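Local coordinates for protein branched-chain alpha-ketoacid decarboxylase (Lactococcus lactis, PDB 2VBF) that probably decarboxylates branched-chain and aromatic alpha-keto acids to aldehydes, using thiamine diphosphate and a magnesium ion as cofactors, at residues 469-474 with 514-519; 532-537 with 541-546; 28-33 with 168-173; 40-45 with 437-442. One frame throughout, in Å; residues are numbered along the deposited sequence. Where two conformers were deposited one is given.

In the fold
Interactions 2 and 3 are buried, 4 is partly buried, and 1 lies at the surface. Interactions 1 and 2 belong to one parallel sheet in the C-terminal thiamine diphosphate-binding domain. Strand 542-548 runs between strands 473-478 and 517-522, and residues 541-546 touch both segments of interaction 1. Interaction 3 pairs two helices of the N-terminal domain. Interaction 4 joins that domain to the C-terminal domain; it meets interaction 3 through Leu32 and Ile43, and interaction 1 through Leu470 and Ile439. Chemistry differs: a charged side chain grips a loop in 1, a backbone packs on a ring in 2, 3 mixes aliphatic packing with a tyrosine-aspartate bond, and 4 sets one isoleucine against a phenylalanine edge and a glutamate.

Interaction 1 of 4, residues 469-474 with 514-519; sequences KLNPIC and EDRVVS
The flat guanidinium group of Arg516 has Lys469 over one face and Asn471 and Leu470 at its edge. Lys469 CA stands 3.4 Å above the plane, nearer its border than its centre. Lys469 ends a helix in a Schellman motif, and the chain then runs through Leu470 and Asn471 into strand 473-478. Arg516 immediately precedes strand 517-522. The contact therefore links two entry loops of the parallel sheet in the C-terminal domain, across strand 542-548, which lies between these strands.

The arginine chain bends at chi2 (90°) and again at chi3 (-55°). These bends bring the guanidinium group to the loop at 469-471. The aliphatic part of Lys469 crosses the Arg516 side chain at about a right angle, with CG 3.9 Å from Arg516 NE. Lys469 NZ turns off from the arginine. Leu470 O lies 3.0 Å from Arg516 NH1, in the guanidinium plane.

Asn471 offers one oxygen to two donors. Its amide is turned 43° from the guanidinium plane. Arg516 NH2 reaches Asn471 OD1 at 3.0 Å, on a lone pair in the carbonyl plane. Arg516 NH1 reaches the same OD1 at 3.1 Å, but from a position tilted out of that plane.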
loop_
_atom_site.group_PDB
_atom_site.type_symbol
_atom_site.label_atom_id
_atom_site.label_comp_id
_atom_site.label_asym_id
_atom_site.label_seq_id
_atom_site.Cartn_x
_atom_site.Cartn_y
_atom_site.Cartn_z
ATOM N N LYS A 469 -23.138 7.269 -0.106
ATOM C CA LYS A 469 -24.124 7.752 -1.070
ATOM C C LYS A 469 -23.598 8.891 -1.943
ATOM O O LYS A 469 -24.283 9.878 -2.212
ATOM C CB LYS A 469 -25.435 8.133 -0.353
ATOM C CG LYS A 469 -26.068 6.943 0.336
ATOM C CD LYS A 469 -27.382 7.302 0.995
ATOM C CE LYS A 469 -27.918 6.121 1.765
ATOM N NZ LYS A 469 -27.028 5.782 2.907
ATOM N N LEU A 470 -22.361 8.721 -2.405
ATOM C CA LEU A 470 -21.716 9.692 -3.267
ATOM C C LEU A 470 -22.250 9.511 -4.673
ATOM O O LEU A 470 -22.527 8.385 -5.089
ATOM C CB LEU A 470 -20.202 9.499 -3.243
ATOM C CG LEU A 470 -19.555 9.529 -1.857
ATOM C CD1 LEU A 470 -18.046 9.349 -1.971
ATOM C CD2 LEU A 470 -19.902 10.805 -1.124
ATOM N N ASN A 471 -22.364 10.612 -5.409
ATOM C CA ASN A 471 -22.955 10.588 -6.736
ATOM C C ASN A 471 -22.020 10.999 -7.878
ATOM O O ASN A 471 -22.448 11.682 -8.797
ATOM C CB ASN A 471 -24.189 11.485 -6.734
ATOM C CG ASN A 471 -25.244 10.988 -5.811
ATOM O OD1 ASN A 471 -25.519 9.783 -5.765
ATOM N ND2 ASN A 471 -25.869 11.902 -5.071
ATOM N N PRO A 472 -20.755 10.541 -7.857
ATOM C CA PRO A 472 -19.888 10.916 -8.967
ATOM C C PRO A 472 -20.267 10.160 -10.236
ATOM O O PRO A 472 -21.019 9.187 -10.169
ATOM C CB PRO A 472 -18.516 10.460 -8.480
ATOM C CG PRO A 472 -18.821 9.255 -7.719
ATOM C CD PRO A 472 -20.052 9.638 -6.929
ATOM N N ILE A 473 -19.719 10.593 -11.366
ATOM C CA ILE A 473 -19.871 9.898 -12.635
ATOM C C ILE A 473 -18.497 9.291 -12.955
ATOM O O ILE A 473 -17.525 10.019 -13.178
ATOM C CB ILE A 473 -20.317 10.844 -13.761
ATOM C CG1 ILE A 473 -21.629 11.555 -13.377
ATOM C CG2 ILE A 473 -20.431 10.074 -15.104
ATOM C CD1 ILE A 473 -21.991 12.716 -14.293
ATOM N N CYS A 474 -18.424 7.963 -12.931
ATOM C CA CYS A 474 -17.167 7.245 -13.063
ATOM C C CYS A 474 -17.119 6.536 -14.398
ATOM O O CYS A 474 -18.031 5.766 -14.719
ATOM C CB CYS A 474 -17.031 6.227 -11.943
ATOM S SG CYS A 474 -17.066 6.957 -10.311
ATOM N N GLU A 514 -29.854 -0.531 -7.697
ATOM C CA GLU A 514 -30.101 0.302 -8.872
ATOM C C GLU A 514 -30.536 1.729 -8.516
ATOM O O GLU A 514 -30.404 2.639 -9.333
ATOM C CB GLU A 514 -31.158 -0.357 -9.776
ATOM C CG GLU A 514 -30.676 -1.629 -10.467
ATOM C CD GLU A 514 -31.756 -2.316 -11.303
ATOM O OE1 GLU A 514 -32.943 -2.303 -10.903
ATOM O OE2 GLU A 514 -31.404 -2.880 -12.364
ATOM N N ASP A 515 -31.059 1.922 -7.310
ATOM C CA ASP A 515 -31.439 3.264 -6.847
ATOM C C ASP A 515 -30.248 4.067 -6.284
ATOM O O ASP A 515 -30.408 5.222 -5.889
ATOM C CB ASP A 515 -32.568 3.195 -5.813
ATOM C CG ASP A 515 -32.155 2.509 -4.531
ATOM O OD1 ASP A 515 -31.688 1.354 -4.600
ATOM O OD2 ASP A 515 -32.315 3.115 -3.448
ATOM N N ARG A 516 -29.070 3.449 -6.246
ATOM C CA ARG A 516 -27.848 4.101 -5.745
ATOM C C ARG A 516 -26.840 4.281 -6.882
ATOM O O ARG A 516 -26.363 5.389 -7.148
ATOM C CB ARG A 516 -27.242 3.258 -4.610
ATOM C CG ARG A 516 -25.868 3.717 -4.095
ATOM C CD ARG A 516 -25.969 4.715 -2.947
ATOM N NE ARG A 516 -26.797 5.871 -3.304
ATOM C CZ ARG A 516 -26.380 6.956 -3.955
ATOM N NH1 ARG A 516 -25.119 7.098 -4.352
ATOM N NH2 ARG A 516 -27.246 7.925 -4.218
ATOM N N VAL A 517 -26.521 3.181 -7.551
ATOM C CA VAL A 517 -25.586 3.186 -8.678
ATOM C C VAL A 517 -26.245 2.689 -9.956
ATOM O O VAL A 517 -26.875 1.623 -9.954
ATOM C CB VAL A 517 -24.360 2.292 -8.411
ATOM C CG1 VAL A 517 -23.319 2.482 -9.522
ATOM C CG2 VAL A 517 -23.769 2.602 -7.040
ATOM N N VAL A 518 -26.084 3.454 -11.029
ATOM C CA VAL A 518 -26.474 3.037 -12.374
ATOM C C VAL A 518 -25.227 2.601 -13.146
ATOM O O VAL A 518 -24.296 3.402 -13.363
ATOM C CB VAL A 518 -27.164 4.172 -13.136
ATOM C CG1 VAL A 518 -27.565 3.703 -14.526
ATOM C CG2 VAL A 518 -28.382 4.673 -12.353
ATOM N N SER A 519 -25.219 1.342 -13.575
ATOM C CA SER A 519 -24.077 0.781 -14.301
ATOM C C SER A 519 -24.382 0.564 -15.778
ATOM O O SER A 519 -25.492 0.160 -16.134
ATOM C CB SER A 519 -23.632 -0.522 -13.642
ATOM O OG SER A 519 -23.282 -0.281 -12.282
#

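Interaction 2 of 4, residues 532-537 with 541-546; sequences MKEAQA and RMYWIE
Tyr543 lays the face of its ring against the backbone of Ala535. Its CB already points at the helix and lies 4.0 Å from Ala535 CB. The ring begins at CG, which is 3.6 Å from the same methyl. CD2 also touches this methyl, so Ala535 CB sits over the root of the ring. Further out, the partner changes from CB to CA. Ala535 CA lies 3.6 Å from the ring centroid and 4° off the ring normal, an almost perfectly centred CH-pi contact. CA stands over the middle of the ring, about equally far from all six of its atoms. At the CD1-CE1 edge of the ring, near its plane, is the carbonyl oxygen of Arg541. The small Ala535 side chain probably allows the ring to come this close to the helix backbone.

Strand 517-522, helix 525-537 and strand 542-548 form a beta-alpha-beta unit of the C-terminal domain. The contact packs the last turns of the helix onto the strand that follows it.

The tip of Tyr543 is polar. Its OH is hydrogen-bonded to Asp538 OD2, in the turn between helix and strand. It also accepts a hydrogen bond from a water at 2.8 Å. The same water lies very close to Glu534 OE2, at a distance too short to rest much on; this oxygen has a salt bridge to Lys520. Glu534 itself crosses the tyrosine at about a right angle. Its chain is extended beyond CG, and CG comes within 4.1 Å of Tyr543 OH.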
loop_
_atom_site.group_PDB
_atom_site.type_symbol
_atom_site.label_atom_id
_atom_site.label_comp_id
_atom_site.label_asym_id
_atom_site.label_seq_id
_atom_site.Cartn_x
_atom_site.Cartn_y
_atom_site.Cartn_z
ATOM N N MET A 532 -23.747 9.773 -20.967
ATOM C CA MET A 532 -23.199 10.980 -20.356
ATOM C C MET A 532 -24.302 11.977 -19.993
ATOM O O MET A 532 -24.309 12.520 -18.896
ATOM C CB MET A 532 -22.181 11.642 -21.280
ATOM C CG MET A 532 -21.800 13.040 -20.857
ATOM S SD MET A 532 -20.822 13.076 -19.351
ATOM C CE MET A 532 -19.233 13.142 -20.157
ATOM N N LYS A 533 -25.224 12.218 -20.923
ATOM C CA LYS A 533 -26.327 13.156 -20.684
ATOM C C LYS A 533 -27.256 12.647 -19.588
ATOM O O LYS A 533 -27.700 13.412 -18.723
ATOM C CB LYS A 533 -27.121 13.365 -21.975
ATOM C CG LYS A 533 -26.378 14.146 -23.029
ATOM C CD LYS A 533 -27.243 14.303 -24.265
ATOM C CE LYS A 533 -26.675 15.340 -25.215
ATOM N NZ LYS A 533 -27.549 15.512 -26.426
ATOM N N GLU A 534 -27.546 11.351 -19.646
ATOM C CA GLU A 534 -28.350 10.648 -18.646
ATOM C C GLU A 534 -27.714 10.841 -17.269
ATOM O O GLU A 534 -28.382 11.255 -16.314
ATOM C CB GLU A 534 -28.419 9.160 -19.030
ATOM C CG GLU A 534 -29.226 8.237 -18.123
ATOM C CD GLU A 534 -29.040 6.756 -18.482
ATOM O OE1 GLU A 534 -28.324 6.460 -19.466
ATOM O OE2 GLU A 534 -29.603 5.894 -17.778
ATOM N N ALA A 535 -26.416 10.553 -17.184
ATOM C CA ALA A 535 -25.656 10.697 -15.929
ATOM C C ALA A 535 -25.690 12.136 -15.411
ATOM O O ALA A 535 -26.052 12.374 -14.250
ATOM C CB ALA A 535 -24.203 10.235 -16.128
ATOM N N GLN A 536 -25.346 13.090 -16.273
ATOM C CA GLN A 536 -25.333 14.513 -15.899
ATOM C C GLN A 536 -26.683 15.029 -15.398
ATOM O O GLN A 536 -26.747 15.831 -14.468
ATOM C CB GLN A 536 -24.890 15.364 -17.083
ATOM C CG GLN A 536 -23.438 15.186 -17.426
ATOM C CD GLN A 536 -22.531 15.952 -16.505
ATOM O OE1 GLN A 536 -22.830 16.141 -15.323
ATOM N NE2 GLN A 536 -21.404 16.400 -17.038
ATOM N N ALA A 537 -27.756 14.569 -16.029
ATOM C CA ALA A 537 -29.117 14.951 -15.635
ATOM C C ALA A 537 -29.490 14.420 -14.255
ATOM O O ALA A 537 -30.124 15.116 -13.464
ATOM C CB ALA A 537 -30.119 14.452 -16.679
ATOM N N ARG A 541 -27.802 9.986 -8.213
ATOM C CA ARG A 541 -27.196 8.655 -8.236
ATOM C C ARG A 541 -25.775 8.700 -8.789
ATOM O O ARG A 541 -25.406 9.610 -9.525
ATOM C CB ARG A 541 -28.056 7.675 -9.046
ATOM C CG ARG A 541 -29.314 7.188 -8.277
ATOM C CD ARG A 541 -30.085 6.131 -9.050
ATOM N NE ARG A 541 -30.600 6.660 -10.302
ATOM C CZ ARG A 541 -31.298 5.953 -11.190
ATOM N NH1 ARG A 541 -31.570 4.676 -10.972
ATOM N NH2 ARG A 541 -31.723 6.528 -12.304
ATOM N N MET A 542 -24.995 7.699 -8.401
ATOM C CA MET A 542 -23.656 7.483 -8.916
ATOM C C MET A 542 -23.782 6.740 -10.245
ATOM O O MET A 542 -24.664 5.888 -10.409
ATOM C CB MET A 542 -22.844 6.643 -7.918
ATOM C CG MET A 542 -21.408 6.363 -8.314
ATOM S SD MET A 542 -20.503 5.644 -6.932
ATOM C CE MET A 542 -19.292 4.680 -7.826
ATOM N N TYR A 543 -22.910 7.067 -11.189
ATOM C CA TYR A 543 -22.858 6.368 -12.462
ATOM C C TYR A 543 -21.520 5.640 -12.601
ATOM O O TYR A 543 -20.470 6.190 -12.261
ATOM C CB TYR A 543 -23.129 7.325 -13.627
ATOM C CG TYR A 543 -24.607 7.554 -13.769
ATOM C CD1 TYR A 543 -25.304 8.281 -12.806
ATOM C CD2 TYR A 543 -25.326 6.998 -14.822
ATOM C CE1 TYR A 543 -26.679 8.468 -12.899
ATOM C CE2 TYR A 543 -26.700 7.182 -14.926
ATOM C CZ TYR A 543 -27.367 7.920 -13.966
ATOM O OH TYR A 543 -28.727 8.094 -14.060
ATOM N N TRP A 544 -21.597 4.394 -13.064
ATOM C CA TRP A 544 -20.444 3.508 -13.207
ATOM C C TRP A 544 -20.448 2.966 -14.640
ATOM O O TRP A 544 -21.201 2.045 -14.973
ATOM C CB TRP A 544 -20.555 2.384 -12.192
ATOM C CG TRP A 544 -19.329 1.548 -12.037
ATOM C CD1 TRP A 544 -19.081 0.322 -12.602
ATOM C CD2 TRP A 544 -18.177 1.863 -11.242
ATOM N NE1 TRP A 544 -17.852 -0.135 -12.201
ATOM C CE2 TRP A 544 -17.272 0.789 -11.374
ATOM C CE3 TRP A 544 -17.820 2.953 -10.443
ATOM C CZ2 TRP A 544 -16.030 0.770 -10.729
ATOM C CZ3 TRP A 544 -16.590 2.933 -9.802
ATOM C CH2 TRP A 544 -15.709 1.841 -9.950
ATOM N N ILE A 545 -19.618 3.568 -15.484
ATOM C CA ILE A 545 -19.716 3.414 -16.919
ATOM C C ILE A 545 -18.463 2.772 -17.475
ATOM O O ILE A 545 -17.394 3.393 -17.503
ATOM C CB ILE A 545 -19.940 4.785 -17.592
ATOM C CG1 ILE A 545 -21.223 5.434 -17.062
ATOM C CG2 ILE A 545 -19.970 4.650 -19.114
ATOM C CD1 ILE A 545 -21.242 6.949 -17.237
ATOM N N GLU A 546 -18.608 1.531 -17.944
ATOM C CA GLU A 546 -17.496 0.825 -18.560
ATOM C C GLU A 546 -17.406 1.232 -20.030
ATOM O O GLU A 546 -18.317 0.948 -20.817
ATOM C CB GLU A 546 -17.670 -0.691 -18.409
ATOM C CG GLU A 546 -16.559 -1.503 -19.087
ATOM C CD GLU A 546 -16.719 -2.997 -18.922
ATOM O OE1 GLU A 546 -17.603 -3.433 -18.149
ATOM O OE2 GLU A 546 -15.931 -3.729 -19.561
HETATM O O HOH W 1 -30.492 6.461 -15.531
#

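Interaction 3 of 4, residues 28-33 with 168-173; sequences GDYLLD and EIDRVL
Ile169, Tyr30 and Leu31 contribute most of the buried surface. Ile169 reaches across to helix 27-37 with its CD1 methyl. This methyl lies 3.9 Å from Leu31 CB and 4.1 Å from Tyr30 CD2. Its other branch, CG2, meets Leu31 CD1 at 4.0 Å. Leu31 and Ile169 cross at about a right angle, while Tyr30 and Ile169 run side by side in opposite senses.

Tyr30 CG is turned anti to the backbone N (chi1 -167°), which carries the ring out to helix 165-179. There Tyr30 OH donates a hydrogen bond to Asp170 OD2 at 2.6 Å, on the syn side, though tilted 29° out of the carboxylate plane. Asp170 OD1 lies near the ring plane, by CE2, and has a salt bridge to Arg34. With a phenylalanine at Tyr30 the ring could still pack on Ile169, but Asp170 OD2 would probably be left without its hydroxyl mate.

The axes of the two helical segments pass 10.6 Å apart, and their directions differ by 21°. Helix 27-37 leads into strand 42-45, and helix 165-179 connects strands 156-159 and 183-188. Such near-parallel helices packed beside a parallel sheet are typical of the alpha/beta fold of thiamine diphosphate enzymes.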
loop_
_atom_site.group_PDB
_atom_site.type_symbol
_atom_site.label_atom_id
_atom_site.label_comp_id
_atom_site.label_asym_id
_atom_site.label_seq_id
_atom_site.Cartn_x
_atom_site.Cartn_y
_atom_site.Cartn_z
ATOM N N GLY A 28 -6.901 14.489 22.726
ATOM C CA GLY A 28 -7.753 14.121 21.583
ATOM C C GLY A 28 -8.687 15.239 21.147
ATOM O O GLY A 28 -8.799 15.548 19.962
ATOM N N ASP A 29 -9.358 15.855 22.120
ATOM C CA ASP A 29 -10.225 17.006 21.857
ATOM C C ASP A 29 -9.447 18.189 21.271
ATOM O O ASP A 29 -9.910 18.846 20.343
ATOM C CB ASP A 29 -10.930 17.460 23.142
ATOM C CG ASP A 29 -11.775 16.366 23.767
ATOM O OD1 ASP A 29 -12.582 15.743 23.050
ATOM O OD2 ASP A 29 -11.624 16.110 24.977
ATOM N N TYR A 30 -8.262 18.441 21.820
ATOM C CA TYR A 30 -7.393 19.524 21.347
ATOM C C TYR A 30 -7.042 19.351 19.865
ATOM O O TYR A 30 -7.202 20.278 19.052
ATOM C CB TYR A 30 -6.124 19.586 22.189
ATOM C CG TYR A 30 -5.304 20.849 21.996
ATOM C CD1 TYR A 30 -5.427 21.917 22.876
ATOM C CD2 TYR A 30 -4.403 20.973 20.944
ATOM C CE1 TYR A 30 -4.686 23.064 22.712
ATOM C CE2 TYR A 30 -3.655 22.126 20.771
ATOM C CZ TYR A 30 -3.804 23.173 21.656
ATOM O OH TYR A 30 -3.073 24.334 21.512
ATOM N N LEU A 31 -6.592 18.145 19.529
ATOM C CA LEU A 31 -6.256 17.793 18.150
ATOM C C LEU A 31 -7.449 17.962 17.220
ATOM O O LEU A 31 -7.336 18.602 16.172
ATOM C CB LEU A 31 -5.709 16.371 18.088
ATOM C CG LEU A 31 -5.284 15.811 16.731
ATOM C CD1 LEU A 31 -4.390 16.795 15.986
ATOM C CD2 LEU A 31 -4.561 14.467 16.937
ATOM N N LEU A 32 -8.610 17.444 17.630
ATOM C CA LEU A 32 -9.795 17.518 16.799
ATOM C C LEU A 32 -10.281 18.975 16.653
ATOM O O LEU A 32 -10.735 19.373 15.582
ATOM C CB LEU A 32 -10.887 16.577 17.333
ATOM C CG LEU A 32 -10.568 15.067 17.224
ATOM C CD1 LEU A 32 -11.589 14.230 17.957
ATOM C CD2 LEU A 32 -10.487 14.651 15.760
ATOM N N ASP A 33 -10.139 19.773 17.711
ATOM C CA ASP A 33 -10.467 21.193 17.631
ATOM C C ASP A 33 -9.587 21.896 16.590
ATOM O O ASP A 33 -10.091 22.664 15.764
ATOM C CB ASP A 33 -10.324 21.879 18.989
ATOM C CG ASP A 33 -11.574 21.747 19.866
ATOM O OD1 ASP A 33 -12.612 21.246 19.402
ATOM O OD2 ASP A 33 -11.512 22.161 21.039
ATOM N N GLU A 168 3.276 20.595 20.466
ATOM C CA GLU A 168 3.688 19.780 19.320
ATOM C C GLU A 168 2.624 19.719 18.225
ATOM O O GLU A 168 2.929 19.843 17.028
ATOM C CB GLU A 168 4.077 18.372 19.773
ATOM C CG GLU A 168 5.441 18.313 20.461
ATOM C CD GLU A 168 6.587 18.616 19.518
ATOM O OE1 GLU A 168 6.959 17.731 18.725
ATOM O OE2 GLU A 168 7.132 19.732 19.579
ATOM N N ILE A 169 1.371 19.546 18.627
ATOM C CA ILE A 169 0.269 19.616 17.668
ATOM C C ILE A 169 0.271 20.955 16.944
ATOM O O ILE A 169 0.186 21.017 15.718
ATOM C CB ILE A 169 -1.092 19.389 18.356
ATOM C CG1 ILE A 169 -1.232 17.919 18.750
ATOM C CG2 ILE A 169 -2.251 19.854 17.471
ATOM C CD1 ILE A 169 -2.384 17.638 19.704
ATOM N N ASP A 170 0.401 22.035 17.708
ATOM C CA ASP A 170 0.400 23.362 17.143
ATOM C C ASP A 170 1.613 23.592 16.241
ATOM O O ASP A 170 1.477 24.189 15.186
ATOM C CB ASP A 170 0.319 24.394 18.262
ATOM C CG ASP A 170 -1.062 24.453 18.892
ATOM O OD1 ASP A 170 -1.959 23.703 18.450
ATOM O OD2 ASP A 170 -1.265 25.257 19.824
ATOM N N ARG A 171 2.759 23.053 16.639
ATOM C CA ARG A 171 3.982 23.182 15.861
ATOM C C ARG A 171 3.806 22.529 14.498
ATOM O O ARG A 171 4.088 23.140 13.477
ATOM C CB ARG A 171 5.168 22.540 16.567
ATOM C CG ARG A 171 6.481 22.627 15.753
ATOM C CD ARG A 171 7.652 21.995 16.460
ATOM N NE ARG A 171 7.558 20.543 16.628
ATOM C CZ ARG A 171 7.801 19.656 15.670
ATOM N NH1 ARG A 171 8.109 20.051 14.439
ATOM N NH2 ARG A 171 7.722 18.368 15.945
ATOM N N VAL A 172 3.339 21.287 14.488
ATOM C CA VAL A 172 3.263 20.561 13.214
ATOM C C VAL A 172 2.142 21.115 12.321
ATOM O O VAL A 172 2.337 21.241 11.117
ATOM C CB VAL A 172 3.157 19.020 13.417
ATOM C CG1 VAL A 172 4.281 18.509 14.333
ATOM C CG2 VAL A 172 1.784 18.624 13.961
ATOM N N LEU A 173 0.995 21.484 12.895
ATOM C CA LEU A 173 -0.094 22.042 12.104
ATOM C C LEU A 173 0.217 23.456 11.621
ATOM O O LEU A 173 -0.249 23.869 10.564
ATOM C CB LEU A 173 -1.420 22.001 12.874
ATOM C CG LEU A 173 -1.919 20.602 13.252
ATOM C CD1 LEU A 173 -3.231 20.677 14.006
ATOM C CD2 LEU A 173 -2.083 19.711 12.024
#

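Interaction 4 of 4, residues 40-45 with 437-442; sequences IEEIFG and SQIADK
Ile439 presses its two branches against Phe44 and Glu42, alternate residues of strand 42-45 that point to the helix. This is the tight part of the contact. Ile439 CD1 meets the edge of the Phe44 ring, near its plane, 3.8 Å from CE1. The two side chains come from opposite directions. Ile439 CG2 instead meets the glutamate, which runs across it at a slant, 3.7 Å from both Glu42 CG and Glu42 CD. Chi1 (-80°) sets Glu42 CG beside the backbone N, and the bend at chi2 (87°) folds CD back so that it too meets this methyl. Ile67 of the neighbouring strand also touches Ile439. Tyr82 meets the Phe44 ring edge-to-face.

Strand 42-45 belongs to the parallel sheet of the N-terminal domain, and helix 430-440 to the C-terminal domain. The contact is thus an interface between two alpha/beta domains of one chain. The backbones stay apart, with Glu42 CA and Ala440 CA 8.2 Å from each other.

The looser side begins at the carboxylate of Glu42, a residue that is partly exposed. Glu42 OE1 is hydrogen-bonded to Tyr82 OH. Cutting Glu42 back to an alanine is likely to uncover the CG2 methyl of Ile439 and to take the carboxylate partner from Tyr82 OH. A water lies 2.8 Å from Glu42 OE1 and 3.0 Å from Ile439 O, near the end of the helix, and it may not serve both oxygens at once.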
loop_
_atom_site.group_PDB
_atom_site.type_symbol
_atom_site.label_atom_id
_atom_site.label_comp_id
_atom_site.label_asym_id
_atom_site.label_seq_id
_atom_site.Cartn_x
_atom_site.Cartn_y
_atom_site.Cartn_z
ATOM N N ILE A 40 -11.349 20.951 8.253
ATOM C CA ILE A 40 -11.550 19.519 8.058
ATOM C C ILE A 40 -12.852 19.093 8.742
ATOM O O ILE A 40 -13.041 19.315 9.943
ATOM C CB ILE A 40 -10.345 18.677 8.592
ATOM C CG1 ILE A 40 -9.045 19.086 7.880
ATOM C CG2 ILE A 40 -10.587 17.172 8.386
ATOM C CD1 ILE A 40 -7.770 18.585 8.563
ATOM N N GLU A 41 -13.729 18.470 7.957
ATOM C CA GLU A 41 -15.045 18.028 8.427
ATOM C C GLU A 41 -15.226 16.510 8.354
ATOM O O GLU A 41 -16.258 15.971 8.770
ATOM C CB GLU A 41 -16.116 18.742 7.601
ATOM C CG GLU A 41 -16.135 20.262 7.845
ATOM C CD GLU A 41 -17.004 21.028 6.860
ATOM O OE1 GLU A 41 -17.721 20.418 6.048
ATOM O OE2 GLU A 41 -16.968 22.271 6.898
ATOM N N GLU A 42 -14.212 15.825 7.821
ATOM C CA GLU A 42 -14.242 14.383 7.617
ATOM C C GLU A 42 -12.834 13.863 7.840
ATOM O O GLU A 42 -11.889 14.505 7.399
ATOM C CB GLU A 42 -14.681 14.039 6.180
ATOM C CG GLU A 42 -16.184 14.091 5.913
ATOM C CD GLU A 42 -16.721 15.461 5.520
ATOM O OE1 GLU A 42 -15.954 16.381 5.159
ATOM O OE2 GLU A 42 -17.959 15.614 5.542
ATOM N N ILE A 43 -12.702 12.713 8.509
ATOM C CA ILE A 43 -11.404 12.053 8.705
ATOM C C ILE A 43 -11.480 10.655 8.123
ATOM O O ILE A 43 -12.420 9.901 8.402
ATOM C CB ILE A 43 -10.992 11.985 10.198
ATOM C CG1 ILE A 43 -10.873 13.408 10.753
ATOM C CG2 ILE A 43 -9.692 11.203 10.398
ATOM C CD1 ILE A 43 -10.402 13.515 12.196
ATOM N N PHE A 44 -10.482 10.328 7.312
ATOM C CA PHE A 44 -10.407 9.012 6.670
ATOM C C PHE A 44 -9.499 8.068 7.446
ATOM O O PHE A 44 -8.873 8.449 8.430
ATOM C CB PHE A 44 -9.958 9.180 5.227
ATOM C CG PHE A 44 -10.844 10.111 4.447
ATOM C CD1 PHE A 44 -12.079 9.677 3.980
ATOM C CD2 PHE A 44 -10.477 11.423 4.233
ATOM C CE1 PHE A 44 -12.921 10.544 3.284
ATOM C CE2 PHE A 44 -11.304 12.304 3.529
ATOM C CZ PHE A 44 -12.532 11.856 3.057
ATOM N N GLY A 45 -9.479 6.808 7.024
ATOM C CA GLY A 45 -8.524 5.847 7.554
ATOM C C GLY A 45 -9.076 4.479 7.890
ATOM O O GLY A 45 -10.148 4.093 7.438
ATOM N N SER A 437 -12.319 14.115 -2.847
ATOM C CA SER A 437 -12.615 15.434 -3.386
ATOM C C SER A 437 -14.135 15.648 -3.492
ATOM O O SER A 437 -14.637 16.723 -3.162
ATOM C CB SER A 437 -11.946 15.606 -4.746
ATOM O OG SER A 437 -12.169 16.906 -5.270
ATOM N N GLN A 438 -14.865 14.626 -3.925
ATOM C CA GLN A 438 -16.331 14.697 -4.008
ATOM C C GLN A 438 -16.993 14.929 -2.654
ATOM O O GLN A 438 -17.982 15.667 -2.573
ATOM C CB GLN A 438 -16.901 13.437 -4.662
ATOM C CG GLN A 438 -18.416 13.430 -4.848
ATOM C CD GLN A 438 -18.918 14.534 -5.765
ATOM O OE1 GLN A 438 -19.102 14.315 -6.959
ATOM N NE2 GLN A 438 -19.132 15.731 -5.203
ATOM N N ILE A 439 -16.461 14.291 -1.606
ATOM C CA ILE A 439 -16.908 14.491 -0.223
ATOM C C ILE A 439 -16.599 15.927 0.214
ATOM O O ILE A 439 -17.428 16.583 0.863
ATOM C CB ILE A 439 -16.236 13.466 0.731
ATOM C CG1 ILE A 439 -16.806 12.061 0.477
ATOM C CG2 ILE A 439 -16.430 13.865 2.201
ATOM C CD1 ILE A 439 -15.983 10.906 1.062
ATOM N N ALA A 440 -15.416 16.413 -0.173
ATOM C CA ALA A 440 -14.967 17.769 0.178
ATOM C C ALA A 440 -15.890 18.874 -0.366
ATOM O O ALA A 440 -16.145 19.865 0.323
ATOM C CB ALA A 440 -13.517 17.991 -0.320
ATOM N N ASP A 441 -16.348 18.723 -1.610
ATOM C CA ASP A 441 -17.278 19.670 -2.230
ATOM C C ASP A 441 -18.412 18.911 -2.906
ATOM O O ASP A 441 -18.345 18.582 -4.098
ATOM C CB ASP A 441 -16.570 20.581 -3.244
ATOM C CG ASP A 441 -17.481 21.722 -3.762
ATOM O OD1 ASP A 441 -18.669 21.759 -3.394
ATOM O OD2 ASP A 441 -16.995 22.576 -4.533
ATOM N N LYS A 442 -19.480 18.680 -2.142
ATOM C CA LYS A 442 -20.612 17.918 -2.657
ATOM C C LYS A 442 -21.425 18.694 -3.698
ATOM O O LYS A 442 -22.279 18.116 -4.361
ATOM C CB LYS A 442 -21.511 17.435 -1.513
ATOM C CG LYS A 442 -22.329 18.515 -0.848
HETATM O O HOH W 2 -16.905 18.179 3.307
#